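Protein kinase (Staphylococcus aureus subsp. aureus Mu50, PDB 3PY9) probably senses muropeptides of the cell wall through its extracellular PASTA domains, as part of a membrane Ser/Thr kinase. Local coordinates at residues V12-V17 with Y42-I48; K74-P78 with K91-L97. All coordinates share one frame; numbering follows the deposited sequence.

Contact 1 of 2, residues V12-V17 with Y42-I48. With EU (europium ion), chain C.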
loop_
_atom_site.group_PDB
_atom_site.type_symbol
_atom_site.label_atom_id
_atom_site.label_comp_id
_atom_site.label_asym_id
_atom_site.label_seq_id
_atom_site.Cartn_x
_atom_site.Cartn_y
_atom_site.Cartn_z
ATOM N N VAL A 12 -31.219 -46.517 -6.217
ATOM C CA VAL A 12 -31.413 -45.638 -5.062
ATOM C C VAL A 12 -30.437 -44.468 -5.107
ATOM O O VAL A 12 -30.302 -43.715 -4.136
ATOM C CB VAL A 12 -31.294 -46.402 -3.719
ATOM C CG1 VAL A 12 -32.264 -47.583 -3.682
ATOM C CG2 VAL A 12 -29.838 -46.881 -3.479
ATOM N N ILE A 13 -29.764 -44.318 -6.246
ATOM C CA ILE A 13 -28.757 -43.280 -6.428
ATOM C C ILE A 13 -29.402 -41.901 -6.203
ATOM O O ILE A 13 -30.534 -41.668 -6.628
ATOM C CB ILE A 13 -28.088 -43.394 -7.834
ATOM C CG1 ILE A 13 -27.490 -44.799 -8.058
ATOM C CG2 ILE A 13 -27.055 -42.278 -8.073
ATOM C CD1 ILE A 13 -26.471 -45.257 -7.028
ATOM N N GLY A 14 -28.694 -41.017 -5.503
ATOM C CA GLY A 14 -29.224 -39.698 -5.155
ATOM C C GLY A 14 -30.244 -39.688 -4.023
ATOM O O GLY A 14 -30.652 -38.610 -3.560
ATOM N N LYS A 15 -30.652 -40.875 -3.568
ATOM C CA LYS A 15 -31.629 -41.004 -2.481
ATOM C C LYS A 15 -30.968 -40.996 -1.098
ATOM O O LYS A 15 -29.740 -41.078 -0.988
ATOM C CB LYS A 15 -32.455 -42.281 -2.656
ATOM C CG LYS A 15 -33.421 -42.228 -3.826
ATOM C CD LYS A 15 -34.187 -43.517 -3.965
ATOM C CE LYS A 15 -35.378 -43.372 -4.900
ATOM N NZ LYS A 15 -35.069 -42.719 -6.225
ATOM N N SER A 16 -31.785 -40.900 -0.046
ATOM C CA SER A 16 -31.293 -41.060 1.334
ATOM C C SER A 16 -31.288 -42.540 1.787
ATOM O O SER A 16 -31.941 -43.399 1.178
ATOM C CB SER A 16 -32.146 -40.230 2.289
ATOM O OG SER A 16 -33.398 -40.862 2.463
ATOM N N VAL A 17 -30.549 -42.818 2.863
ATOM C CA VAL A 17 -30.468 -44.165 3.449
ATOM C C VAL A 17 -31.853 -44.617 3.910
ATOM O O VAL A 17 -32.243 -45.787 3.750
ATOM C CB VAL A 17 -29.459 -44.208 4.639
ATOM C CG1 VAL A 17 -29.637 -45.452 5.453
ATOM C CG2 VAL A 17 -28.029 -44.135 4.143
ATOM N N TYR A 42 -22.999 -35.073 -5.791
ATOM C CA TYR A 42 -24.170 -35.325 -4.933
ATOM C C TYR A 42 -24.124 -34.596 -3.579
ATOM O O TYR A 42 -23.127 -34.680 -2.854
ATOM C CB TYR A 42 -24.379 -36.833 -4.693
ATOM C CG TYR A 42 -24.641 -37.650 -5.943
ATOM C CD1 TYR A 42 -25.945 -37.932 -6.358
ATOM C CD2 TYR A 42 -23.588 -38.154 -6.698
ATOM C CE1 TYR A 42 -26.189 -38.682 -7.505
ATOM C CE2 TYR A 42 -23.820 -38.905 -7.842
ATOM C CZ TYR A 42 -25.115 -39.161 -8.240
ATOM O OH TYR A 42 -25.322 -39.904 -9.369
ATOM N N PRO A 43 -25.218 -33.891 -3.230
ATOM C CA PRO A 43 -25.352 -33.213 -1.946
ATOM C C PRO A 43 -25.150 -34.197 -0.796
ATOM O O PRO A 43 -25.587 -35.356 -0.894
ATOM C CB PRO A 43 -26.807 -32.740 -1.950
ATOM C CG PRO A 43 -27.187 -32.685 -3.364
ATOM C CD PRO A 43 -26.407 -33.708 -4.080
ATOM N N GLU A 44 -24.497 -33.755 0.358
ATOM C CA GLU A 44 -24.220 -34.636 1.502
ATOM C C GLU A 44 -25.461 -35.422 1.995
ATOM O O GLU A 44 -26.530 -34.876 2.207
ATOM C CB GLU A 44 -23.647 -33.842 2.675
ATOM C CG GLU A 44 -23.295 -34.713 3.889
ATOM C CD GLU A 44 -22.658 -33.941 5.022
ATOM O OE1 GLU A 44 -22.465 -32.709 4.888
ATOM O OE2 GLU A 44 -22.336 -34.570 6.054
ATOM N N ASN A 45 -25.243 -36.731 2.132
ATOM C CA ASN A 45 -26.175 -37.783 2.620
ATOM C C ASN A 45 -27.257 -38.210 1.651
ATOM O O ASN A 45 -28.448 -38.390 1.971
ATOM C CB ASN A 45 -26.713 -37.304 3.943
ATOM C CG ASN A 45 -25.576 -36.565 4.623
ATOM O OD1 ASN A 45 -24.785 -37.175 5.347
ATOM N ND2 ASN A 45 -25.489 -35.254 4.408
ATOM N N GLU A 46 -26.763 -38.358 0.447
ATOM C CA GLU A 46 -27.449 -38.829 -0.719
ATOM C C GLU A 46 -26.589 -40.029 -1.109
ATOM O O GLU A 46 -25.365 -39.988 -0.974
ATOM C CB GLU A 46 -27.480 -37.813 -1.894
ATOM C CG GLU A 46 -28.444 -36.655 -1.741
ATOM C CD GLU A 46 -28.990 -36.086 -3.065
ATOM O OE1 GLU A 46 -28.261 -36.053 -4.079
ATOM O OE2 GLU A 46 -30.172 -35.670 -3.057
ATOM N N ILE A 47 -27.206 -41.120 -1.596
ATOM C CA ILE A 47 -26.484 -42.292 -2.125
ATOM C C ILE A 47 -25.680 -41.928 -3.386
ATOM O O ILE A 47 -26.218 -41.373 -4.332
ATOM C CB ILE A 47 -27.441 -43.471 -2.507
ATOM C CG1 ILE A 47 -28.409 -43.885 -1.367
ATOM C CG2 ILE A 47 -26.668 -44.670 -3.047
ATOM C CD1 ILE A 47 -27.818 -44.061 -0.050
ATOM N N ILE A 48 -24.406 -42.303 -3.388
ATOM C CA ILE A 48 -23.438 -42.020 -4.446
ATOM C C ILE A 48 -23.327 -43.200 -5.405
ATOM O O ILE A 48 -23.188 -43.026 -6.615
ATOM C CB ILE A 48 -22.053 -41.816 -3.769
ATOM C CG1 ILE A 48 -21.934 -40.422 -3.168
ATOM C CG2 ILE A 48 -20.881 -42.097 -4.694
ATOM C CD1 ILE A 48 -20.582 -40.240 -2.503
HETATM EU EU EU C . -20.889 -32.588 6.842
HETATM O O HOH W 1 -28.812 -40.659 3.931
#
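The type II turn V12-K15, which leads into helix 17-26 of the first PASTA domain, is joined to the start of strand 47-51 by two backbone hydrogen bonds that meet at I47. G14 N donates to I47 O over 2.8 Å, and in return I47 N donates to K15 O over 2.6 Å; with N-H...O angles of 164° and 158°, both bonds are nearly straight. The same K15 O takes a CA-H contact from E46 CA at 3.2 Å, so two neighbouring residues of the strand entry converge on one carbonyl. G14 holds the third position of the turn with a positive phi (76°) that suits glycine, and its CA lies 3.9 Å from CD1 of Y42.

I47 is the main apolar residue. Its CG2 sits anti to the backbone N and meets V12 CG2 at 3.9 Å, while CD1, at the end of the other branch, lies 4.2 Å from V17 CG2, the two side chains crossing at about a right angle. Strand 63-69 contributes V66 and I68 to the surroundings of I47. I13 sends CG2 obliquely to the phenol end of Y42, 3.2 Å from OH, and places CD1 4.0 Å from I47 CG2. S16 is the N-cap of the helix, its OG bonded to E19 N. Beside it, one water accepts from V17 N and donates to N45 O, bridging the segments at the helix start. E44, in the same loop as N45, binds a europium ion through both OE1 and OE2.

Backbone polarity thus fixes the register at I47, whereas its branched side chain fills the apolar side between the turn and the sheet; the exposed flank is tied through water.

Contact 2 of 2, residues K74-P78 with K91-L97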
loop_
_atom_site.group_PDB
_atom_site.type_symbol
_atom_site.label_atom_id
_atom_site.label_comp_id
_atom_site.label_asym_id
_atom_site.label_seq_id
_atom_site.Cartn_x
_atom_site.Cartn_y
_atom_site.Cartn_z
ATOM N N LYS A 74 -12.905 -30.529 1.070
ATOM C CA LYS A 74 -12.507 -29.120 1.269
ATOM C C LYS A 74 -11.130 -28.961 1.925
ATOM O O LYS A 74 -10.638 -29.886 2.575
ATOM C CB LYS A 74 -13.557 -28.376 2.109
ATOM C CG LYS A 74 -14.976 -28.363 1.513
ATOM C CD LYS A 74 -15.928 -27.498 2.318
ATOM C CE LYS A 74 -17.265 -27.348 1.612
ATOM N NZ LYS A 74 -18.253 -26.541 2.398
ATOM N N VAL A 75 -10.514 -27.789 1.742
ATOM C CA VAL A 75 -9.280 -27.401 2.456
ATOM C C VAL A 75 -9.383 -25.990 3.030
ATOM O O VAL A 75 -10.284 -25.223 2.684
ATOM C CB VAL A 75 -8.010 -27.437 1.559
ATOM C CG1 VAL A 75 -7.487 -28.859 1.374
ATOM C CG2 VAL A 75 -8.261 -26.769 0.218
ATOM N N LYS A 76 -8.455 -25.654 3.919
ATOM C CA LYS A 76 -8.278 -24.276 4.382
ATOM C C LYS A 76 -7.489 -23.479 3.337
ATOM O O LYS A 76 -6.369 -23.849 2.968
ATOM C CB LYS A 76 -7.551 -24.262 5.736
ATOM C CG LYS A 76 -8.418 -23.864 6.958
ATOM C CD LYS A 76 -9.882 -24.390 6.957
ATOM C CE LYS A 76 -10.039 -25.894 7.313
ATOM N NZ LYS A 76 -10.379 -26.754 6.109
ATOM N N MET A 77 -8.092 -22.406 2.838
ATOM C CA MET A 77 -7.395 -21.518 1.911
ATOM C C MET A 77 -6.166 -20.915 2.604
ATOM O O MET A 77 -6.290 -20.293 3.673
ATOM C CB MET A 77 -8.324 -20.418 1.387
ATOM C CG MET A 77 -7.680 -19.491 0.341
ATOM S SD MET A 77 -7.519 -20.259 -1.273
ATOM C CE MET A 77 -6.415 -19.126 -2.127
ATOM N N PRO A 78 -4.977 -21.112 2.002
ATOM C CA PRO A 78 -3.752 -20.522 2.515
ATOM C C PRO A 78 -3.681 -19.012 2.226
ATOM O O PRO A 78 -4.411 -18.508 1.360
ATOM C CB PRO A 78 -2.665 -21.263 1.744
ATOM C CG PRO A 78 -3.314 -21.626 0.446
ATOM C CD PRO A 78 -4.741 -21.904 0.774
ATOM N N LYS A 91 2.094 -23.441 -3.201
ATOM C CA LYS A 91 1.382 -23.523 -1.919
ATOM C C LYS A 91 -0.087 -23.917 -2.086
ATOM O O LYS A 91 -0.682 -24.528 -1.192
ATOM C CB LYS A 91 1.478 -22.189 -1.171
ATOM C CG LYS A 91 0.896 -22.189 0.244
ATOM C CD LYS A 91 1.938 -22.600 1.280
ATOM C CE LYS A 91 1.282 -23.120 2.573
ATOM N NZ LYS A 91 2.306 -23.633 3.545
ATOM N N LEU A 92 -0.666 -23.547 -3.227
ATOM C CA LEU A 92 -2.037 -23.922 -3.570
ATOM C C LEU A 92 -2.134 -25.378 -4.034
ATOM O O LEU A 92 -2.986 -26.132 -3.545
ATOM C CB LEU A 92 -2.617 -22.962 -4.612
ATOM C CG LEU A 92 -3.117 -21.644 -4.006
ATOM C CD1 LEU A 92 -3.314 -20.565 -5.063
ATOM C CD2 LEU A 92 -4.406 -21.871 -3.228
ATOM N N LYS A 93 -1.247 -25.765 -4.957
ATOM C CA LYS A 93 -1.147 -27.153 -5.423
ATOM C C LYS A 93 -0.917 -28.111 -4.260
ATOM O O LYS A 93 -1.567 -29.154 -4.180
ATOM C CB LYS A 93 -0.027 -27.320 -6.455
ATOM C CG LYS A 93 -0.498 -27.394 -7.903
ATOM C CD LYS A 93 0.678 -27.655 -8.870
ATOM C CE LYS A 93 1.008 -29.151 -9.020
ATOM N NZ LYS A 93 2.076 -29.413 -10.045
ATOM N N SER A 94 -0.005 -27.740 -3.361
ATOM C CA SER A 94 0.333 -28.551 -2.190
ATOM C C SER A 94 -0.903 -28.955 -1.366
ATOM O O SER A 94 -0.834 -29.849 -0.518
ATOM C CB SER A 94 1.392 -27.843 -1.323
ATOM O OG SER A 94 0.841 -26.856 -0.453
ATOM N N LEU A 95 -2.030 -28.298 -1.630
ATOM C CA LEU A 95 -3.291 -28.638 -0.979
ATOM C C LEU A 95 -4.327 -29.190 -1.962
ATOM O O LEU A 95 -5.496 -29.371 -1.601
ATOM C CB LEU A 95 -3.855 -27.423 -0.240
ATOM C CG LEU A 95 -2.971 -26.716 0.789
ATOM C CD1 LEU A 95 -3.719 -25.534 1.412
ATOM C CD2 LEU A 95 -2.474 -27.677 1.873
ATOM N N GLY A 96 -3.894 -29.461 -3.194
ATOM C CA GLY A 96 -4.765 -29.977 -4.245
ATOM C C GLY A 96 -5.583 -28.910 -4.958
ATOM O O GLY A 96 -6.467 -29.239 -5.750
ATOM N N LEU A 97 -5.287 -27.636 -4.679
ATOM C CA LEU A 97 -5.952 -26.504 -5.336
ATOM C C LEU A 97 -5.260 -26.137 -6.649
ATOM O O LEU A 97 -4.254 -25.423 -6.654
ATOM C CB LEU A 97 -6.016 -25.292 -4.401
ATOM C CG LEU A 97 -6.835 -25.459 -3.114
ATOM C CD1 LEU A 97 -6.427 -24.462 -2.045
ATOM C CD2 LEU A 97 -8.331 -25.391 -3.409
#
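No polar bond joins K74-P78 to K91-L97: the segments meet mainly through aliphatic side chains, with P78 touching several partners. The ring's CD lies 3.8 Å from L95 CD1, which also rests on K76 O at 3.5 Å, and P78 CG lies 3.8 Å from L92 CD2, the proline and L92 crossing at about a right angle. That same methyl of L92 receives M77 CE at 3.6 Å; the M77 chain, bent at chi2 (75°), brings its methyl there although its CB points away from 91-97. Further along the strand, V75 CG2 and L97 CD1 approach to 3.7 Å, the two side chains running antiparallel alongside each other.

The helix ends in a Schellman motif, L97 N to L92 O and G96 N to K93 O, with G96 as C-prime residue (phi 82°); past it, L97 points its CB toward 74-78, as L95 does before it. I126 of strand 125-127, the antiparallel partner of strand 74-76, also touches V75 and L97. K76, whose CB points away from 91-97, forms a salt bridge with E125.

With no polar bond between the segments, the contact rests on van der Waals packing of V75, M77 and P78 against the leucines.

Overall arrangement
Contacts 1 and 2 belong to successive PASTA domains and follow one another along the chain; their centres lie 27 Å apart, with nearest atoms about 8 Å apart and no touch. Both involve an end of a PASTA helix: contact 1 the start of 17-26, contact 2 the close of 85-93. Contact 1 is a surface contact, its centre 49 Å from the chain centre, and combines paired backbone bonds, a bridging water and apolar packing. Contact 2, with its centre 26 Å from the chain centre, is partly buried and largely apolar between its segments; backbone bonds are found instead within the helix end and from V75 and M77 to I126 and T124.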